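Local atomic coordinates of SusD-like protein BACOVA_02651 (Bacteroides ovatus, PDB entry 5E75), a protein that binds polysaccharide at the cell surface and probably mediates capture of xyloglucan before its transport into the periplasm for degradation. Residues A[24-28]-A[175-179]; A[59-63]-A[444-448]; A[243-249]-A[354-360]; A[449-453]-A[462-466]. One frame throughout, in Å; residues are numbered along the deposited sequence.

Interaction 1. Residues A[24-28]-A[175-179]; sequences TAPLY and KGRAT
Arg177 reaches from a loop to the one-turn 3-10 segment around Ala25-Tyr28, and its side chain touches that segment at both ends. CB lies 4.0 Å from Tyr28 OH. With CG beside the backbone N and a bend at the next bond (chi2 -127°), the aliphatic part turns away from the loop backbone and carries the guanidinium along to Thr24 and Ala25. There NH1 gives a hydrogen bond to Thr24 OG1 (2.8 Å), the hydroxyl standing a little out of the guanidinium plane. The same NH1 passes 3.8 Å from Tyr28 CE1, and the tyrosine ring and the guanidinium stand steeply against each other, their planes 74° apart. The other terminal nitrogen, NH2, ends 3.6 Å from Ala25 CB and also bonds to Glu21 O.

Tyr28 crosses the arginine at about a right angle on its way to the 175-179 loop. Its OH accepts a nearly straight bond from the backbone N of Ala178 (2.9 Å, 164° at the hydrogen), which meets the ring at its edge. Farther down the ring, CE2 rests 3.4 Å from Gly176 O. Glu112 ties the two side chains together, since its OE2 makes a salt bridge with Arg177 NH1 and a hydrogen bond with Tyr28 OH. The carboxylate would be expected to offset the arginine charge.

The contact joins the end of helix 17-24 to the loop leading into helix 180-195. Helix 103-125 lies against Thr24, Tyr28 and Ala178, and Leu246 of strand 244-248 packs on both Tyr28 and Ala178.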
loop_
_atom_site.group_PDB
_atom_site.type_symbol
_atom_site.label_atom_id
_atom_site.label_comp_id
_atom_site.label_asym_id
_atom_site.label_seq_id
_atom_site.Cartn_x
_atom_site.Cartn_y
_atom_site.Cartn_z
ATOM N N THR A 24 10.035 -18.636 -10.359
ATOM C CA THR A 24 9.764 -17.210 -10.233
ATOM C C THR A 24 8.484 -16.934 -9.420
ATOM O O THR A 24 8.280 -15.828 -8.930
ATOM C CB THR A 24 9.663 -16.530 -11.612
ATOM O OG1 THR A 24 8.581 -17.093 -12.353
ATOM C CG2 THR A 24 10.957 -16.723 -12.392
ATOM N N ALA A 25 7.631 -17.943 -9.269
ATOM C CA ALA A 25 6.386 -17.784 -8.512
ATOM C C ALA A 25 6.611 -17.239 -7.097
ATOM O O ALA A 25 5.842 -16.400 -6.654
ATOM C CB ALA A 25 5.617 -19.095 -8.485
ATOM N N PRO A 26 7.681 -17.657 -6.404
ATOM C CA PRO A 26 7.857 -17.120 -5.047
ATOM C C PRO A 26 8.159 -15.611 -4.977
ATOM O O PRO A 26 8.070 -15.028 -3.887
ATOM C CB PRO A 26 9.036 -17.928 -4.492
ATOM C CG PRO A 26 9.080 -19.187 -5.323
ATOM C CD PRO A 26 8.633 -18.754 -6.682
ATOM N N LEU A 27 8.499 -14.978 -6.098
ATOM C CA LEU A 27 8.618 -13.513 -6.126
ATOM C C LEU A 27 7.323 -12.798 -5.761
ATOM O O LEU A 27 7.339 -11.621 -5.411
ATOM C CB LEU A 27 9.053 -13.035 -7.513
ATOM C CG LEU A 27 10.478 -13.343 -7.958
ATOM C CD1 LEU A 27 10.639 -13.029 -9.435
ATOM C CD2 LEU A 27 11.492 -12.556 -7.136
ATOM N N TYR A 28 6.210 -13.514 -5.857
ATOM C CA TYR A 28 4.903 -12.937 -5.588
ATOM C C TYR A 28 4.384 -13.252 -4.191
ATOM O O TYR A 28 3.312 -12.780 -3.830
ATOM C CB TYR A 28 3.885 -13.452 -6.602
ATOM C CG TYR A 28 4.112 -12.997 -8.032
ATOM C CD1 TYR A 28 5.021 -13.647 -8.877
ATOM C CD2 TYR A 28 3.384 -11.946 -8.554
ATOM C CE1 TYR A 28 5.202 -13.225 -10.192
ATOM C CE2 TYR A 28 3.565 -11.522 -9.861
ATOM C CZ TYR A 28 4.460 -12.159 -10.671
ATOM O OH TYR A 28 4.612 -11.694 -11.958
ATOM N N LYS A 175 -3.222 -15.410 -15.030
ATOM C CA LYS A 175 -3.864 -14.739 -13.907
ATOM C C LYS A 175 -2.953 -14.749 -12.675
ATOM O O LYS A 175 -2.475 -15.791 -12.262
ATOM C CB LYS A 175 -5.198 -15.421 -13.607
ATOM C CG LYS A 175 -6.123 -14.593 -12.764
ATOM C CD LYS A 175 -7.583 -15.042 -12.889
ATOM C CE LYS A 175 -7.923 -16.161 -11.927
ATOM N NZ LYS A 175 -9.057 -15.775 -11.034
ATOM N N GLY A 176 -2.709 -13.563 -12.109
ATOM C CA GLY A 176 -1.821 -13.414 -10.974
ATOM C C GLY A 176 -0.415 -12.965 -11.314
ATOM O O GLY A 176 0.338 -12.585 -10.426
ATOM N N ARG A 177 -0.052 -13.016 -12.591
ATOM C CA ARG A 177 1.272 -12.596 -13.025
ATOM C C ARG A 177 1.268 -11.194 -13.609
ATOM O O ARG A 177 0.254 -10.718 -14.132
ATOM C CB ARG A 177 1.814 -13.592 -14.046
ATOM C CG ARG A 177 2.079 -14.971 -13.448
ATOM C CD ARG A 177 3.449 -15.423 -13.726
ATOM N NE ARG A 177 3.743 -16.671 -13.037
ATOM C CZ ARG A 177 4.917 -16.967 -12.491
ATOM N NH1 ARG A 177 5.919 -16.101 -12.504
ATOM N NH2 ARG A 177 5.077 -18.136 -11.908
ATOM N N ALA A 178 2.419 -10.538 -13.537
ATOM C CA ALA A 178 2.542 -9.163 -13.991
ATOM C C ALA A 178 2.487 -9.032 -15.505
ATOM O O ALA A 178 2.977 -9.883 -16.243
ATOM C CB ALA A 178 3.841 -8.594 -13.490
ATOM N N THR A 179 1.892 -7.939 -15.955
ATOM C CA THR A 179 1.928 -7.535 -17.350
ATOM C C THR A 179 2.732 -6.251 -17.517
ATOM O O THR A 179 3.081 -5.575 -16.544
ATOM C CB THR A 179 0.529 -7.244 -17.874
ATOM O OG1 THR A 179 -0.011 -6.113 -17.170
ATOM C CG2 THR A 179 -0.395 -8.453 -17.693
#

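Interaction 2. Residues A[59-63]-A[444-448]; sequences QFVTF and WRGYR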
loop_
_atom_site.group_PDB
_atom_site.type_symbol
_atom_site.label_atom_id
_atom_site.label_comp_id
_atom_site.label_asym_id
_atom_site.label_seq_id
_atom_site.Cartn_x
_atom_site.Cartn_y
_atom_site.Cartn_z
ATOM N N GLN A 59 3.106 4.214 18.077
ATOM C CA GLN A 59 4.238 5.091 17.815
ATOM C C GLN A 59 4.400 5.417 16.330
ATOM O O GLN A 59 4.951 6.457 15.994
ATOM C CB GLN A 59 5.549 4.510 18.368
ATOM C CG GLN A 59 5.945 3.151 17.810
ATOM C CD GLN A 59 5.350 1.977 18.571
ATOM O OE1 GLN A 59 4.402 2.129 19.338
ATOM N NE2 GLN A 59 5.920 0.794 18.363
ATOM N N PHE A 60 3.943 4.533 15.452
ATOM C CA PHE A 60 4.006 4.812 14.027
ATOM C C PHE A 60 3.065 5.932 13.620
ATOM O O PHE A 60 3.362 6.715 12.711
ATOM C CB PHE A 60 3.762 3.541 13.199
ATOM C CG PHE A 60 4.958 2.665 13.140
ATOM C CD1 PHE A 60 5.246 1.815 14.186
ATOM C CD2 PHE A 60 5.852 2.746 12.073
ATOM C CE1 PHE A 60 6.378 1.038 14.160
ATOM C CE2 PHE A 60 6.986 1.967 12.046
ATOM C CZ PHE A 60 7.248 1.119 13.081
ATOM N N VAL A 61 1.941 6.028 14.318
ATOM C CA VAL A 61 0.938 7.053 14.071
ATOM C C VAL A 61 1.347 8.393 14.691
ATOM O O VAL A 61 1.080 9.461 14.137
ATOM C CB VAL A 61 -0.443 6.643 14.629
ATOM C CG1 VAL A 61 -1.519 7.641 14.181
ATOM C CG2 VAL A 61 -0.817 5.240 14.190
ATOM N N THR A 62 1.970 8.337 15.865
ATOM C CA THR A 62 2.282 9.550 16.611
ATOM C C THR A 62 3.720 10.044 16.425
ATOM O O THR A 62 4.129 11.030 17.026
ATOM C CB THR A 62 1.993 9.356 18.107
ATOM O OG1 THR A 62 2.887 8.367 18.634
ATOM C CG2 THR A 62 0.558 8.901 18.317
ATOM N N PHE A 63 4.475 9.374 15.560
ATOM C CA PHE A 63 5.854 9.756 15.244
ATOM C C PHE A 63 6.798 9.644 16.440
ATOM O O PHE A 63 7.565 10.563 16.744
ATOM C CB PHE A 63 5.927 11.142 14.585
ATOM C CG PHE A 63 5.314 11.184 13.219
ATOM C CD1 PHE A 63 6.067 10.863 12.101
ATOM C CD2 PHE A 63 3.987 11.512 13.051
ATOM C CE1 PHE A 63 5.509 10.875 10.843
ATOM C CE2 PHE A 63 3.409 11.547 11.792
ATOM C CZ PHE A 63 4.170 11.215 10.681
ATOM N N TRP A 444 -4.881 15.136 14.069
ATOM C CA TRP A 444 -5.306 14.710 15.412
ATOM C C TRP A 444 -4.826 13.290 15.699
ATOM O O TRP A 444 -5.566 12.452 16.215
ATOM C CB TRP A 444 -6.830 14.794 15.581
ATOM C CG TRP A 444 -7.392 16.197 15.595
ATOM C CD1 TRP A 444 -7.259 17.143 14.625
ATOM C CD2 TRP A 444 -8.202 16.784 16.623
ATOM N NE1 TRP A 444 -7.937 18.289 14.986
ATOM C CE2 TRP A 444 -8.515 18.091 16.208
ATOM C CE3 TRP A 444 -8.685 16.330 17.855
ATOM C CZ2 TRP A 444 -9.297 18.950 16.983
ATOM C CZ3 TRP A 444 -9.462 17.192 18.622
ATOM C CH2 TRP A 444 -9.754 18.482 18.181
ATOM N N ARG A 445 -3.582 13.024 15.338
ATOM C CA ARG A 445 -3.024 11.693 15.500
ATOM C C ARG A 445 -2.973 11.291 16.971
ATOM O O ARG A 445 -2.512 12.048 17.822
ATOM C CB ARG A 445 -1.626 11.633 14.881
ATOM C CG ARG A 445 -1.635 11.640 13.366
ATOM C CD ARG A 445 -0.310 12.108 12.798
ATOM N NE ARG A 445 -0.261 11.959 11.336
ATOM C CZ ARG A 445 0.121 10.850 10.696
ATOM N NH1 ARG A 445 0.524 9.789 11.383
ATOM N NH2 ARG A 445 0.136 10.837 9.368
ATOM N N GLY A 446 -3.466 10.091 17.255
ATOM C CA GLY A 446 -3.486 9.574 18.618
ATOM C C GLY A 446 -4.753 9.900 19.388
ATOM O O GLY A 446 -4.984 9.311 20.444
ATOM N N TYR A 447 -5.555 10.831 18.884
ATOM C CA TYR A 447 -6.883 11.061 19.444
ATOM C C TYR A 447 -7.819 9.987 18.930
ATOM O O TYR A 447 -7.799 9.646 17.752
ATOM C CB TYR A 447 -7.444 12.415 19.029
ATOM C CG TYR A 447 -6.868 13.595 19.748
ATOM C CD1 TYR A 447 -5.616 14.088 19.422
ATOM C CD2 TYR A 447 -7.593 14.235 20.743
ATOM C CE1 TYR A 447 -5.089 15.186 20.087
ATOM C CE2 TYR A 447 -7.083 15.326 21.402
ATOM C CZ TYR A 447 -5.832 15.794 21.078
ATOM O OH TYR A 447 -5.339 16.892 21.742
ATOM N N ARG A 448 -8.639 9.455 19.818
ATOM C CA ARG A 448 -9.613 8.427 19.475
ATOM C C ARG A 448 -10.796 8.723 20.376
ATOM O O ARG A 448 -10.724 9.621 21.213
ATOM C CB ARG A 448 -9.045 7.033 19.730
ATOM C CG ARG A 448 -8.590 6.848 21.161
ATOM C CD ARG A 448 -7.749 5.624 21.355
ATOM N NE ARG A 448 -7.036 5.652 22.631
ATOM C CZ ARG A 448 -7.457 5.064 23.750
ATOM N NH1 ARG A 448 -8.604 4.394 23.774
ATOM N NH2 ARG A 448 -6.723 5.146 24.853
#
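Arg445 runs extended from CG to NE (chi3 173°), which carries its aliphatic part past Val61 CG1 and the Val61 carbonyl and delivers the guanidinium to the end of helix 58-62. Phe63, with CG beside its backbone N (chi1 -67°), swings its ring to the same place. NH1 of Arg445 donates to Val61 O at 2.8 Å, close to straight, and the oxygen lies in the guanidinium plane. The CE2 corner of the phenyl sits over a face of the guanidinium, 3.5 Å from Arg445 CZ and offset toward the rim; the planes are inclined by 55°, so the two do not stack in parallel. Arg445 CB lies 4.1 Å from Val61 CG1.

Arg445 and Gly446 are the two central residues of a type II beta turn from Trp444 to Tyr447, closed by Tyr447 N to Trp444 O. This turn, in the loop between helix 433-441 and strand 451-454, brings the SusD-family part of the chain against the N-terminal part. Gly446 takes the positive-phi corner expected of glycine in such a turn, and its CA meets Thr62 CG2 at 4.1 Å. Second partners fix the rotation of the buried guanidinium: Arg47 O also accepts from NH1, and Gln443 OE1 from NH2.

Interaction 3. Residues A[243-249]-A[354-360]; sequences ESLLAMQ and NTYILRL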
loop_
_atom_site.group_PDB
_atom_site.type_symbol
_atom_site.label_atom_id
_atom_site.label_comp_id
_atom_site.label_asym_id
_atom_site.label_seq_id
_atom_site.Cartn_x
_atom_site.Cartn_y
_atom_site.Cartn_z
ATOM N N GLU A 243 -8.899 -5.170 -12.435
ATOM C CA GLU A 243 -8.342 -3.950 -11.834
ATOM C C GLU A 243 -7.033 -4.230 -11.071
ATOM O O GLU A 243 -6.265 -3.305 -10.755
ATOM C CB GLU A 243 -9.388 -3.273 -10.925
ATOM C CG GLU A 243 -8.892 -2.038 -10.203
ATOM C CD GLU A 243 -9.996 -1.206 -9.578
ATOM O OE1 GLU A 243 -11.183 -1.497 -9.802
ATOM O OE2 GLU A 243 -9.642 -0.265 -8.846
ATOM N N SER A 244 -6.776 -5.499 -10.777
ATOM C CA SER A 244 -5.582 -5.893 -10.041
ATOM C C SER A 244 -4.394 -5.972 -11.001
ATOM O O SER A 244 -4.208 -6.985 -11.709
ATOM C CB SER A 244 -5.815 -7.255 -9.383
ATOM O OG SER A 244 -4.763 -7.599 -8.496
ATOM N N LEU A 245 -3.579 -4.924 -11.049
ATOM C CA LEU A 245 -2.421 -4.905 -11.941
ATOM C C LEU A 245 -1.252 -5.689 -11.349
ATOM O O LEU A 245 -0.528 -6.376 -12.072
ATOM C CB LEU A 245 -2.010 -3.463 -12.258
ATOM C CG LEU A 245 -2.994 -2.692 -13.151
ATOM C CD1 LEU A 245 -2.651 -1.232 -13.241
ATOM C CD2 LEU A 245 -2.987 -3.292 -14.539
ATOM N N LEU A 246 -1.075 -5.617 -10.034
ATOM C CA LEU A 246 -0.002 -6.337 -9.367
ATOM C C LEU A 246 -0.418 -6.578 -7.923
ATOM O O LEU A 246 -0.893 -5.663 -7.238
ATOM C CB LEU A 246 1.298 -5.530 -9.419
ATOM C CG LEU A 246 2.576 -6.264 -9.026
ATOM C CD1 LEU A 246 2.841 -7.440 -9.971
ATOM C CD2 LEU A 246 3.767 -5.328 -8.999
ATOM N N ALA A 247 -0.231 -7.800 -7.444
ATOM C CA ALA A 247 -0.593 -8.154 -6.078
ATOM C C ALA A 247 0.264 -9.307 -5.609
ATOM O O ALA A 247 0.681 -10.162 -6.411
ATOM C CB ALA A 247 -2.055 -8.527 -5.985
ATOM N N MET A 248 0.492 -9.346 -4.299
ATOM C CA MET A 248 1.083 -10.509 -3.660
ATOM C C MET A 248 0.066 -11.644 -3.681
ATOM O O MET A 248 -1.100 -11.480 -3.332
ATOM C CB MET A 248 1.490 -10.193 -2.218
ATOM C CG MET A 248 2.375 -8.970 -2.104
ATOM S SD MET A 248 2.682 -8.464 -0.402
ATOM C CE MET A 248 3.151 -6.736 -0.638
ATOM N N GLN A 249 0.550 -12.802 -4.107
ATOM C CA GLN A 249 -0.278 -13.944 -4.466
ATOM C C GLN A 249 -0.202 -15.017 -3.378
ATOM O O GLN A 249 0.595 -15.954 -3.452
ATOM C CB GLN A 249 0.198 -14.524 -5.796
ATOM C CG GLN A 249 0.140 -13.533 -6.936
ATOM C CD GLN A 249 -1.281 -13.176 -7.317
ATOM O OE1 GLN A 249 -2.168 -14.028 -7.361
ATOM N NE2 GLN A 249 -1.502 -11.905 -7.608
ATOM N N ASN A 354 -5.481 -11.685 -1.555
ATOM C CA ASN A 354 -4.215 -11.164 -2.026
ATOM C C ASN A 354 -3.927 -9.809 -1.378
ATOM O O ASN A 354 -4.851 -9.160 -0.835
ATOM C CB ASN A 354 -4.238 -10.996 -3.550
ATOM C CG ASN A 354 -4.069 -12.303 -4.295
ATOM O OD1 ASN A 354 -3.702 -13.329 -3.718
ATOM N ND2 ASN A 354 -4.331 -12.266 -5.585
ATOM N N THR A 355 -2.667 -9.376 -1.434
ATOM C CA THR A 355 -2.303 -8.031 -0.970
ATOM C C THR A 355 -1.990 -7.173 -2.189
ATOM O O THR A 355 -1.032 -7.413 -2.904
ATOM C CB THR A 355 -1.064 -8.056 -0.053
ATOM O OG1 THR A 355 -1.316 -8.904 1.073
ATOM C CG2 THR A 355 -0.713 -6.666 0.456
ATOM N N TYR A 356 -2.822 -6.180 -2.462
ATOM C CA TYR A 356 -2.603 -5.310 -3.609
ATOM C C TYR A 356 -1.278 -4.560 -3.522
ATOM O O TYR A 356 -0.898 -4.062 -2.455
ATOM C CB TYR A 356 -3.727 -4.284 -3.732
ATOM C CG TYR A 356 -5.025 -4.845 -4.236
ATOM C CD1 TYR A 356 -5.146 -5.287 -5.549
ATOM C CD2 TYR A 356 -6.138 -4.919 -3.416
ATOM C CE1 TYR A 356 -6.319 -5.800 -6.029
ATOM C CE2 TYR A 356 -7.347 -5.433 -3.899
ATOM C CZ TYR A 356 -7.410 -5.883 -5.216
ATOM O OH TYR A 356 -8.573 -6.401 -5.731
ATOM N N ILE A 357 -0.589 -4.478 -4.659
ATOM C CA ILE A 357 0.547 -3.589 -4.839
ATOM C C ILE A 357 0.142 -2.429 -5.748
ATOM O O ILE A 357 0.460 -1.271 -5.461
ATOM C CB ILE A 357 1.782 -4.343 -5.387
ATOM C CG1 ILE A 357 2.285 -5.339 -4.344
ATOM C CG2 ILE A 357 2.897 -3.367 -5.791
ATOM C CD1 ILE A 357 3.377 -6.298 -4.849
ATOM N N LEU A 358 -0.579 -2.734 -6.828
ATOM C CA LEU A 358 -1.093 -1.710 -7.733
ATOM C C LEU A 358 -2.485 -2.049 -8.280
ATOM O O LEU A 358 -2.666 -3.107 -8.895
ATOM C CB LEU A 358 -0.144 -1.499 -8.915
ATOM C CG LEU A 358 -0.536 -0.377 -9.892
ATOM C CD1 LEU A 358 -0.402 0.985 -9.216
ATOM C CD2 LEU A 358 0.307 -0.454 -11.152
ATOM N N ARG A 359 -3.450 -1.155 -8.059
ATOM C CA ARG A 359 -4.753 -1.227 -8.708
ATOM C C ARG A 359 -4.871 -0.202 -9.840
ATOM O O ARG A 359 -4.260 0.865 -9.801
ATOM C CB ARG A 359 -5.880 -0.965 -7.691
ATOM C CG ARG A 359 -6.110 -2.097 -6.745
ATOM C CD ARG A 359 -7.458 -2.024 -6.071
ATOM N NE ARG A 359 -7.598 -1.051 -4.991
ATOM C CZ ARG A 359 -8.333 0.055 -5.051
ATOM N NH1 ARG A 359 -8.874 0.467 -6.193
ATOM N NH2 ARG A 359 -8.496 0.786 -3.958
ATOM N N LEU A 360 -5.726 -0.494 -10.813
ATOM C CA LEU A 360 -5.962 0.441 -11.916
ATOM C C LEU A 360 -6.426 1.814 -11.421
ATOM O O LEU A 360 -6.034 2.838 -12.001
ATOM C CB LEU A 360 -6.952 -0.169 -12.910
ATOM C CG LEU A 360 -7.209 0.614 -14.193
ATOM C CD1 LEU A 360 -5.977 0.686 -15.075
ATOM C CD2 LEU A 360 -8.373 -0.008 -14.926
HETATM O O HOH W 1 -5.585 -9.549 -6.586
#
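Leu245 and Leu358 form one half of the apolar centre, with Leu245 CD1 3.7 Å from Leu358 CD2 and continuing toward Leu360. Leu246 makes the other half, its CD2 branch set 3.9 Å from Ile357 CG2. Ile357 CD1 then reaches Met248 CG, while Met248 SD lies 3.8 Å from Thr355 CB; the methionine chain, extended beyond CG, crosses the isoleucine at about a right angle.

Under these side chains the two antiparallel strands turn a corner through two classic beta bulges, one on each strand. Leu245 N and Leu246 N both donate to Leu358 O, and Ile357 N and Leu358 N both donate to Leu246 O, reaching it from the same face of its plane. Each carbonyl is thus gripped twice. Regular antiparallel pairing resumes with Ala247 and Tyr356, followed by the hydrogen-bonded pair Met248 and Thr355.

Outward, on the side of Ala247 and Ser244, the edge of the Tyr356 ring meets Ser244 OG (3.4 Å from CE1), and the ring's face carries Arg359 CD over its centre. A water joins Ser244 OG to Asn354 ND2. At the polar end Arg359 NH1 makes a salt bridge to Glu243 OE2 (2.9 Å), coming from above the carboxylate plane, with the two flat groups 60° apart. Glu418 and Glu414 also pair with the arginine, and Arg393 with the glutamate, so the bridge belongs to a larger charge network.

The two-stranded sheet is packed among helices: 103-125 against Leu246 and Ile357, 180-195 against Leu245 and Leu358, and 360-372, which starts directly from the second strand.

Interaction 4. Residues A[449-453]-A[462-466]; sequences TDAII and FGKYD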
loop_
_atom_site.group_PDB
_atom_site.type_symbol
_atom_site.label_atom_id
_atom_site.label_comp_id
_atom_site.label_asym_id
_atom_site.label_seq_id
_atom_site.Cartn_x
_atom_site.Cartn_y
_atom_site.Cartn_z
ATOM N N THR A 449 -11.892 8.000 20.209
ATOM C CA THR A 449 -13.081 8.321 20.990
ATOM C C THR A 449 -13.918 7.068 21.192
ATOM O O THR A 449 -13.870 6.150 20.381
ATOM C CB THR A 449 -13.857 9.468 20.329
ATOM O OG1 THR A 449 -14.623 10.167 21.321
ATOM C CG2 THR A 449 -14.753 8.991 19.192
ATOM N N ASP A 450 -14.662 7.035 22.295
ATOM C CA ASP A 450 -15.366 5.832 22.711
ATOM C C ASP A 450 -16.535 5.462 21.825
ATOM O O ASP A 450 -16.812 4.272 21.628
ATOM C CB ASP A 450 -15.930 6.016 24.114
ATOM C CG ASP A 450 -14.900 5.847 25.199
ATOM O OD1 ASP A 450 -13.820 5.280 24.945
ATOM O OD2 ASP A 450 -15.205 6.268 26.337
ATOM N N ALA A 451 -17.245 6.462 21.310
ATOM C CA ALA A 451 -18.460 6.210 20.563
ATOM C C ALA A 451 -18.546 7.006 19.282
ATOM O O ALA A 451 -18.417 8.231 19.268
ATOM C CB ALA A 451 -19.696 6.499 21.437
ATOM N N ILE A 452 -18.783 6.273 18.207
ATOM C CA ILE A 452 -19.060 6.840 16.907
ATOM C C ILE A 452 -20.420 6.301 16.497
ATOM O O ILE A 452 -20.610 5.089 16.412
ATOM C CB ILE A 452 -17.987 6.427 15.889
ATOM C CG1 ILE A 452 -16.617 6.939 16.352
ATOM C CG2 ILE A 452 -18.336 6.961 14.518
ATOM C CD1 ILE A 452 -15.477 6.449 15.490
ATOM N N ILE A 453 -21.375 7.192 16.288
ATOM C CA ILE A 453 -22.738 6.787 15.943
ATOM C C ILE A 453 -23.236 7.583 14.746
ATOM O O ILE A 453 -22.577 8.526 14.311
ATOM C CB ILE A 453 -23.695 6.962 17.148
ATOM C CG1 ILE A 453 -23.780 8.426 17.567
ATOM C CG2 ILE A 453 -23.203 6.112 18.313
ATOM C CD1 ILE A 453 -24.845 8.697 18.634
ATOM N N PHE A 462 -19.097 11.905 16.657
ATOM C CA PHE A 462 -17.957 11.434 17.438
ATOM C C PHE A 462 -18.054 11.948 18.869
ATOM O O PHE A 462 -18.282 13.143 19.092
ATOM C CB PHE A 462 -16.632 11.916 16.812
ATOM C CG PHE A 462 -16.450 11.521 15.367
ATOM C CD1 PHE A 462 -16.961 12.306 14.352
ATOM C CD2 PHE A 462 -15.774 10.362 15.027
ATOM C CE1 PHE A 462 -16.800 11.942 13.026
ATOM C CE2 PHE A 462 -15.617 10.004 13.708
ATOM C CZ PHE A 462 -16.134 10.781 12.715
ATOM N N GLY A 463 -17.883 11.050 19.832
ATOM C CA GLY A 463 -17.931 11.423 21.232
ATOM C C GLY A 463 -17.840 10.216 22.144
ATOM O O GLY A 463 -17.044 9.310 21.935
ATOM N N LYS A 464 -18.672 10.194 23.181
ATOM C CA LYS A 464 -18.654 9.097 24.136
ATOM C C LYS A 464 -20.027 8.960 24.761
ATOM O O LYS A 464 -20.900 9.797 24.535
ATOM C CB LYS A 464 -17.612 9.337 25.233
ATOM C CG LYS A 464 -17.971 10.441 26.214
ATOM C CD LYS A 464 -16.830 10.712 27.179
ATOM C CE LYS A 464 -16.839 9.742 28.349
ATOM N NZ LYS A 464 -15.620 9.883 29.193
ATOM N N TYR A 465 -20.223 7.896 25.521
ATOM C CA TYR A 465 -21.439 7.767 26.319
ATOM C C TYR A 465 -21.199 8.264 27.743
ATOM O O TYR A 465 -20.070 8.288 28.227
ATOM C CB TYR A 465 -21.932 6.322 26.328
ATOM C CG TYR A 465 -22.554 5.898 25.016
ATOM C CD1 TYR A 465 -23.755 6.447 24.575
ATOM C CD2 TYR A 465 -21.936 4.958 24.217
ATOM C CE1 TYR A 465 -24.319 6.060 23.373
ATOM C CE2 TYR A 465 -22.487 4.569 23.018
ATOM C CZ TYR A 465 -23.672 5.116 22.599
ATOM O OH TYR A 465 -24.211 4.712 21.405
ATOM N N ASP A 466 -22.273 8.686 28.403
ATOM C CA ASP A 466 -22.203 9.070 29.809
ATOM C C ASP A 466 -22.060 7.783 30.613
ATOM O O ASP A 466 -21.955 6.696 30.039
ATOM C CB ASP A 466 -23.481 9.820 30.213
ATOM C CG ASP A 466 -23.281 10.778 31.391
ATOM O OD1 ASP A 466 -22.171 10.877 31.954
ATOM O OD2 ASP A 466 -24.277 11.436 31.762
#
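Ala451 and Tyr465 fit as a small bump against a broad ring: the methyl CB sits 3.7 Å from Tyr465 CE2, at an oblique approach to the ring, whose side chain reaches back to the neighbouring strand. Farther along, the phenol end of Tyr465 comes to Ile453, whose CG2 branch lies 3.5 Å from OH, so the ring bridges two residues of the facing strand. On the other side of the sheet Ile452 and Phe462 pair; CG1 and CD1 of the isoleucine meet the CD2 and CE2 atoms of the ring obliquely, CG1 3.8 Å from CD2. Thr449 and Ala451 both approach the Gly463 backbone. Asp450 and Lys464 run side by side, their CB atoms 3.9 Å apart.

The strands form a beta hairpin; its short segments 451-453 and 462-465 run at 117° to each other, well away from a straight antiparallel 180°, and a classic beta bulge places Asp450 and Ala451 opposite Gly463. Strand 472-474 continues the sheet beyond 460-465, and helix 286-291 packs on Ile452 and Phe462.

Gly463 O takes two bonds from opposite faces of its plane: Ala451 N at 2.9 Å and the hydroxyl of Thr449 at 2.6 Å. With OG1 anti to its own N, the threonine reaches across to the facing backbone, supplementing the main-chain pairing at the bulged end. The opposite charges of Asp450 and Lys464, 4.6 Å apart from OD2 to NZ, may add a mild attraction there.

Interactions 1 and 3 adjoin, interaction 3 nearer the chain's centre, their own centres about 11 Å apart: Tyr28 O probably bonds to Gln249 N, Ala178 CB packs on Leu246 CD1, and helix 103-125 touches both. Interaction 1 closes in the N-terminal part of the chain before interaction 3 opens in the SusD-family part. Interaction 2 spans both parts, its centre about 28 Å from that of interaction 3, whose strands lie in the chain between residues 63 and 444. Residues 444-448 run straight on into interaction 4, about 18 Å from interaction 2 and about 45 Å from interaction 1 between centres. The two parts are thus joined at separate places, while the hairpin stands out to one side.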